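Tae4 (Agrobacterium tumefaciens, PDB 6IJF) is probably a type VI secretion effector, an amidase of the papain-like superfamily that would cleave amide bonds in the peptide part of the peptidoglycan of rival bacteria. Local coordinates at residues R109-A120 with H132-T143. Numbering follows the deposited sequence.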
ATOM      1  N   ARG C 109      -4.846 -15.502  10.893  1.00 39.37           N
ATOM      2  CA  ARG C 109      -3.389 -15.244  11.112  1.00 43.55           C
ATOM      3  C   ARG C 109      -2.899 -16.018  12.347  1.00 44.31           C
ATOM      4  O   ARG C 109      -1.854 -16.712  12.241  1.00 42.04           O
ATOM      5  CB  ARG C 109      -3.054 -13.751  11.228  1.00 45.74           C
ATOM      6  CG  ARG C 109      -1.567 -13.474  11.289  1.00 46.10           C
ATOM      7  CD  ARG C 109      -1.257 -12.072  11.740  1.00 52.36           C
ATOM      8  NE  ARG C 109      -1.452 -11.911  13.161  1.00 49.68           N
ATOM      9  CZ  ARG C 109      -2.482 -11.309  13.728  1.00 55.47           C
ATOM     10  NH1 ARG C 109      -3.435 -10.725  13.017  1.00 56.90           N
ATOM     11  NH2 ARG C 109      -2.530 -11.239  15.046  1.00 60.94           N
ATOM     12  N   ASN C 110      -3.604 -15.926  13.481  1.00 46.53           N
ATOM     13  CA  ASN C 110      -3.223 -16.649  14.723  1.00 53.45           C
ATOM     14  C   ASN C 110      -3.548 -18.141  14.596  1.00 49.41           C
ATOM     15  O   ASN C 110      -2.785 -18.956  15.150  1.00 49.82           O
ATOM     16  CB  ASN C 110      -3.887 -16.037  15.956  1.00 59.81           C
ATOM     17  CG  ASN C 110      -3.194 -14.761  16.395  1.00 58.75           C
ATOM     18  OD1 ASN C 110      -2.050 -14.498  16.029  1.00 59.10           O
ATOM     19  ND2 ASN C 110      -3.893 -13.962  17.174  1.00 62.84           N
ATOM     20  N   GLY C 111      -4.608 -18.489  13.867  1.00 41.44           N
ATOM     21  CA  GLY C 111      -4.946 -19.886  13.526  1.00 43.78           C
ATOM     22  C   GLY C 111      -3.824 -20.619  12.798  1.00 42.86           C
ATOM     23  O   GLY C 111      -3.454 -21.710  13.239  1.00 45.70           O
ATOM     24  N   ILE C 112      -3.330 -20.069  11.683  1.00 42.29           N
ATOM     25  CA  ILE C 112      -2.148 -20.583  10.920  1.00 42.93           C
ATOM     26  C   ILE C 112      -0.918 -20.573  11.848  1.00 50.14           C
ATOM     27  O   ILE C 112      -0.230 -21.585  11.901  1.00 45.39           O
ATOM     28  CB  ILE C 112      -1.910 -19.758   9.637  1.00 41.43           C
ATOM     29  CG1 ILE C 112      -3.048 -19.978   8.624  1.00 41.23           C
ATOM     30  CG2 ILE C 112      -0.551 -20.073   9.033  1.00 42.52           C
ATOM     31  CD1 ILE C 112      -3.081 -19.011   7.470  1.00 42.83           C
ATOM     32  N   GLY C 113      -0.643 -19.444  12.512  1.00 47.45           N
ATOM     33  CA  GLY C 113       0.472 -19.345  13.466  1.00 44.73           C
ATOM     34  C   GLY C 113       1.803 -19.516  12.765  1.00 44.04           C
ATOM     35  O   GLY C 113       2.009 -18.852  11.721  1.00 45.24           O
ATOM     36  N   ALA C 114       2.663 -20.402  13.274  1.00 39.57           N
ATOM     37  CA  ALA C 114       4.015 -20.635  12.716  1.00 49.19           C
ATOM     38  C   ALA C 114       3.969 -21.795  11.706  1.00 47.87           C
ATOM     39  O   ALA C 114       5.028 -22.168  11.179  1.00 54.91           O
ATOM     40  CB  ALA C 114       5.015 -20.870  13.833  1.00 54.00           C
ATOM     41  N   ARG C 115       2.775 -22.297  11.409  1.00 45.59           N
ATOM     42  CA  ARG C 115       2.573 -23.475  10.527  1.00 45.66           C
ATOM     43  C   ARG C 115       2.671 -23.011   9.065  1.00 45.60           C
ATOM     44  O   ARG C 115       2.542 -21.783   8.786  1.00 39.53           O
ATOM     45  CB  ARG C 115       1.280 -24.207  10.908  1.00 45.45           C
ATOM     46  CG  ARG C 115       1.197 -24.576  12.390  1.00 44.49           C
ATOM     47  CD  ARG C 115      -0.052 -25.338  12.772  1.00 39.67           C
ATOM     48  NE  ARG C 115      -1.262 -24.545  12.588  1.00 44.71           N
ATOM     49  CZ  ARG C 115      -2.474 -25.062  12.413  1.00 41.73           C
ATOM     50  NH1 ARG C 115      -2.636 -26.371  12.400  1.00 52.19           N
ATOM     51  NH2 ARG C 115      -3.531 -24.293  12.239  1.00 49.02           N
ATOM     52  N   ASN C 116       3.024 -23.954   8.195  1.00 39.97           N
ATOM     53  CA  ASN C 116       3.108 -23.800   6.729  1.00 40.14           C
ATOM     54  C   ASN C 116       2.098 -24.785   6.145  1.00 37.95           C
ATOM     55  O   ASN C 116       1.850 -25.851   6.764  1.00 41.89           O
ATOM     56  CB  ASN C 116       4.513 -24.069   6.188  1.00 42.89           C
ATOM     57  CG  ASN C 116       5.613 -23.322   6.910  1.00 48.17           C
ATOM     58  OD1 ASN C 116       6.634 -23.910   7.269  1.00 56.42           O
ATOM     59  ND2 ASN C 116       5.447 -22.029   7.103  1.00 42.82           N
ATOM     60  N   GLY C 117       1.509 -24.441   5.017  1.00 36.02           N
ATOM     61  CA  GLY C 117       0.596 -25.371   4.340  1.00 37.64           C
ATOM     62  C   GLY C 117      -0.124 -24.764   3.172  1.00 33.77           C
ATOM     63  O   GLY C 117       0.421 -23.845   2.532  1.00 39.04           O
ATOM     64  N   VAL C 118      -1.257 -25.351   2.830  1.00 35.91           N
ATOM     65  CA  VAL C 118      -2.108 -24.910   1.696  1.00 36.94           C
ATOM     66  C   VAL C 118      -3.232 -24.089   2.301  1.00 33.14           C
ATOM     67  O   VAL C 118      -3.667 -24.432   3.409  1.00 36.97           O
ATOM     68  CB  VAL C 118      -2.662 -26.107   0.901  1.00 36.14           C
ATOM     69  CG1 VAL C 118      -3.557 -25.642  -0.229  1.00 36.75           C
ATOM     70  CG2 VAL C 118      -1.541 -26.997   0.396  1.00 40.39           C
ATOM     71  N   VAL C 119      -3.647 -23.030   1.628  1.00 35.44           N
ATOM     72  CA  VAL C 119      -4.709 -22.131   2.149  1.00 37.27           C
ATOM     73  C   VAL C 119      -5.703 -21.863   1.026  1.00 34.11           C
ATOM     74  O   VAL C 119      -5.263 -21.637  -0.105  1.00 35.58           O
ATOM     75  CB  VAL C 119      -4.135 -20.827   2.735  1.00 37.72           C
ATOM     76  CG1 VAL C 119      -3.373 -20.014   1.701  1.00 37.48           C
ATOM     77  CG2 VAL C 119      -5.229 -20.010   3.402  1.00 35.95           C
ATOM     78  N   ALA C 120      -6.986 -21.846   1.363  1.00 34.60           N
ATOM     79  CA  ALA C 120      -8.087 -21.477   0.459  1.00 35.14           C
ATOM     80  C   ALA C 120      -8.868 -20.332   1.082  1.00 35.33           C
ATOM     81  O   ALA C 120      -9.333 -20.478   2.225  1.00 41.04           O
ATOM     82  CB  ALA C 120      -8.952 -22.680   0.218  1.00 40.26           C
ATOM     83  N   HIS C 132      -9.472 -17.991  -3.840  1.00 40.14           N
ATOM     84  CA  HIS C 132      -8.016 -18.066  -4.116  1.00 34.64           C
ATOM     85  C   HIS C 132      -7.455 -19.233  -3.327  1.00 34.88           C
ATOM     86  O   HIS C 132      -7.767 -19.364  -2.132  1.00 36.74           O
ATOM     87  CB  HIS C 132      -7.332 -16.746  -3.750  1.00 37.37           C
ATOM     88  CG  HIS C 132      -5.865 -16.738  -4.010  1.00 34.48           C
ATOM     89  ND1 HIS C 132      -5.363 -16.767  -5.287  1.00 37.03           N
ATOM     90  CD2 HIS C 132      -4.806 -16.732  -3.166  1.00 37.88           C
ATOM     91  CE1 HIS C 132      -4.037 -16.778  -5.228  1.00 39.90           C
ATOM     92  NE2 HIS C 132      -3.668 -16.728  -3.936  1.00 36.89           N
ATOM     93  N   ILE C 133      -6.654 -20.056  -3.988  1.00 33.60           N
ATOM     94  CA  ILE C 133      -5.905 -21.145  -3.307  1.00 33.08           C
ATOM     95  C   ILE C 133      -4.413 -20.930  -3.529  1.00 35.62           C
ATOM     96  O   ILE C 133      -4.022 -20.420  -4.616  1.00 31.86           O
ATOM     97  CB  ILE C 133      -6.420 -22.512  -3.796  1.00 32.73           C
ATOM     98  CG1 ILE C 133      -5.901 -23.617  -2.891  1.00 32.22           C
ATOM     99  CG2 ILE C 133      -6.112 -22.731  -5.280  1.00 35.80           C
ATOM    100  CD1 ILE C 133      -6.616 -24.930  -3.086  1.00 37.69           C
ATOM    101  N   ASP C 134      -3.611 -21.232  -2.518  1.00 35.87           N
ATOM    102  CA  ASP C 134      -2.207 -20.773  -2.492  1.00 35.08           C
ATOM    103  C   ASP C 134      -1.477 -21.604  -1.447  1.00 35.10           C
ATOM    104  O   ASP C 134      -2.118 -22.419  -0.761  1.00 37.44           O
ATOM    105  CB  ASP C 134      -2.131 -19.265  -2.179  1.00 31.39           C
ATOM    106  CG  ASP C 134      -0.930 -18.537  -2.757  1.00 32.48           C
ATOM    107  OD1 ASP C 134       0.118 -19.172  -2.943  1.00 34.20           O
ATOM    108  OD2 ASP C 134      -1.080 -17.361  -3.102  1.00 38.16           O
ATOM    109  N   LEU C 135      -0.168 -21.410  -1.371  1.00 36.87           N
ATOM    110  CA  LEU C 135       0.696 -21.944  -0.297  1.00 33.90           C
ATOM    111  C   LEU C 135       1.022 -20.809   0.650  1.00 37.54           C
ATOM    112  O   LEU C 135       1.230 -19.673   0.210  1.00 37.99           O
ATOM    113  CB  LEU C 135       2.004 -22.517  -0.870  1.00 34.66           C
ATOM    114  CG  LEU C 135       1.842 -23.595  -1.951  1.00 39.39           C
ATOM    115  CD1 LEU C 135       3.171 -24.192  -2.305  1.00 43.20           C
ATOM    116  CD2 LEU C 135       0.849 -24.673  -1.549  1.00 39.12           C
ATOM    117  N   VAL C 136       1.079 -21.108   1.928  1.00 34.47           N
ATOM    118  CA  VAL C 136       1.287 -20.053   2.947  1.00 41.34           C
ATOM    119  C   VAL C 136       2.393 -20.506   3.893  1.00 36.50           C
ATOM    120  O   VAL C 136       2.482 -21.713   4.182  1.00 39.99           O
ATOM    121  CB  VAL C 136      -0.029 -19.720   3.668  1.00 39.31           C
ATOM    122  CG1 VAL C 136      -0.627 -20.910   4.409  1.00 41.11           C
ATOM    123  CG2 VAL C 136       0.149 -18.517   4.609  1.00 44.15           C
ATOM    124  N   ARG C 137       3.224 -19.558   4.302  1.00 43.80           N
ATOM    125  CA  ARG C 137       4.209 -19.708   5.401  1.00 45.72           C
ATOM    126  C   ARG C 137       3.787 -18.795   6.551  1.00 38.69           C
ATOM    127  O   ARG C 137       3.711 -17.573   6.344  1.00 38.50           O
ATOM    128  CB  ARG C 137       5.621 -19.338   4.924  1.00 47.18           C
ATOM    129  CG  ARG C 137       6.198 -20.268   3.872  1.00 52.50           C
ATOM    130  CD  ARG C 137       7.635 -19.803   3.567  1.00 59.42           C
ATOM    131  NE  ARG C 137       8.312 -20.788   2.736  1.00 65.40           N
ATOM    132  CZ  ARG C 137       8.793 -21.949   3.158  1.00 63.55           C
ATOM    133  NH1 ARG C 137       8.747 -22.280   4.436  1.00 60.22           N
ATOM    134  NH2 ARG C 137       9.358 -22.783   2.295  1.00 70.12           N
ATOM    135  N   GLY C 138       3.461 -19.373   7.703  1.00 43.70           N
ATOM    136  CA  GLY C 138       3.249 -18.625   8.953  1.00 48.96           C
ATOM    137  C   GLY C 138       4.584 -18.126   9.493  1.00 56.03           C
ATOM    138  O   GLY C 138       5.603 -18.797   9.330  1.00 58.71           O
ATOM    139  N   GLY C 139       4.631 -16.890   9.962  1.00 64.27           N
ATOM    140  CA  GLY C 139       5.833 -16.302  10.578  1.00 59.40           C
ATOM    141  C   GLY C 139       5.426 -15.393  11.708  1.00 60.55           C
ATOM    142  O   GLY C 139       4.203 -15.254  11.937  1.00 58.18           O
ATOM    143  N   SER C 140       6.401 -14.817  12.401  1.00 63.11           N
ATOM    144  CA  SER C 140       6.168 -13.954  13.584  1.00 66.31           C
ATOM    145  C   SER C 140       5.514 -12.642  13.134  1.00 59.29           C
ATOM    146  O   SER C 140       4.585 -12.182  13.830  1.00 57.94           O
ATOM    147  CB  SER C 140       7.458 -13.706  14.333  1.00 66.00           C
ATOM    148  OG  SER C 140       7.229 -13.892  15.719  1.00 74.34           O
ATOM    149  N   GLU C 141       5.932 -12.122  11.971  1.00 59.17           N
ATOM    150  CA  GLU C 141       5.608 -10.755  11.477  1.00 64.53           C
ATOM    151  C   GLU C 141       4.278 -10.785  10.698  1.00 56.66           C
ATOM    152  O   GLU C 141       3.503  -9.805  10.816  1.00 52.59           O
ATOM    153  CB  GLU C 141       6.703 -10.193  10.561  1.00 70.26           C
ATOM    154  CG  GLU C 141       8.058 -10.902  10.576  1.00 88.05           C
ATOM    155  CD  GLU C 141       8.168 -12.056   9.579  1.00 94.70           C
ATOM    156  OE1 GLU C 141       7.266 -12.959   9.624  1.00 84.49           O
ATOM    157  OE2 GLU C 141       9.151 -12.058   8.756  1.00 74.29           O
ATOM    158  N   ALA C 142       4.025 -11.844   9.925  1.00 46.36           N
ATOM    159  CA  ALA C 142       2.854 -11.924   9.015  1.00 47.48           C
ATOM    160  C   ALA C 142       2.737 -13.322   8.437  1.00 47.47           C
ATOM    161  O   ALA C 142       3.757 -14.076   8.466  1.00 51.84           O
ATOM    162  CB  ALA C 142       2.980 -10.911   7.886  1.00 48.96           C
ATOM    163  N   THR C 143       1.544 -13.672   7.963  1.00 44.13           N
ATOM    164  CA  THR C 143       1.369 -14.802   7.013  1.00 47.52           C
ATOM    165  C   THR C 143       1.854 -14.314   5.646  1.00 48.41           C
ATOM    166  O   THR C 143       1.554 -13.159   5.292  1.00 57.52           O
ATOM    167  CB  THR C 143      -0.067 -15.317   6.961  1.00 52.92           C
ATOM    168  OG1 THR C 143      -0.910 -14.203   6.686  1.00 53.37           O
ATOM    169  CG2 THR C 143      -0.469 -15.973   8.261  1.00 56.60           C
TER
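Strands 116-120 and 132-137 run antiparallel, their axes 4.5 Å apart at closest and at 151° in direction. They form a hairpin in the five-stranded sheet, with strand 116-122 in the middle. Gly117 pairs with Val136 through two bonds, N of Gly117 to O of Val136 (3.0 Å) and N of Val136 to O of Gly117 (2.9 Å). Val119 and Asp134 form the next such pair. Beyond the strand end, N of Gly138 hydrogen-bonds to O of Arg115 at 2.8 Å. A type II' turn from Ile112 to Arg115 leads from helix 109-112 into the first strand. CA of Gly138 makes a CA-H...O contact with O of Gly113.

Val118, Ile133 and Leu135 share one face of the sheet. The two methyls of Val118 divide the work: CG2 meets CD2 of Leu135 at 3.9 Å, and CG1 touches CG1 of Ile133. On the other face Val119 and Val136 cross at about a right angle. In Val136, CG1 sits between the backbone N and the carbonyl carbon (chi1 61°), which sets it 3.9 Å from CB of Val119. Further along, CG2 of Thr143 lies between CG of Arg109 and CD1 of Ile112, 4.1 Å from each, while its hydroxyl bonds to Tyr151.

The Asp134 side chain makes further bonds. Its OD2 accepts NE2 of His132 at 2.8 Å, close to the imidazole plane, while NE2 lies on the anti side, 31° out of the carboxylate plane. OD1 takes the backbone N of Leu135. The amides of Ser147 and Ala148 also bond to OD2, which fixes the carboxylate and probably helps orient the imidazole. His132 also touches Cys48 on helix 48-58. This geometry is consistent with a Cys-His-Asp triad, as in papain-like amidases, the hairpin supplying its histidine and aspartate.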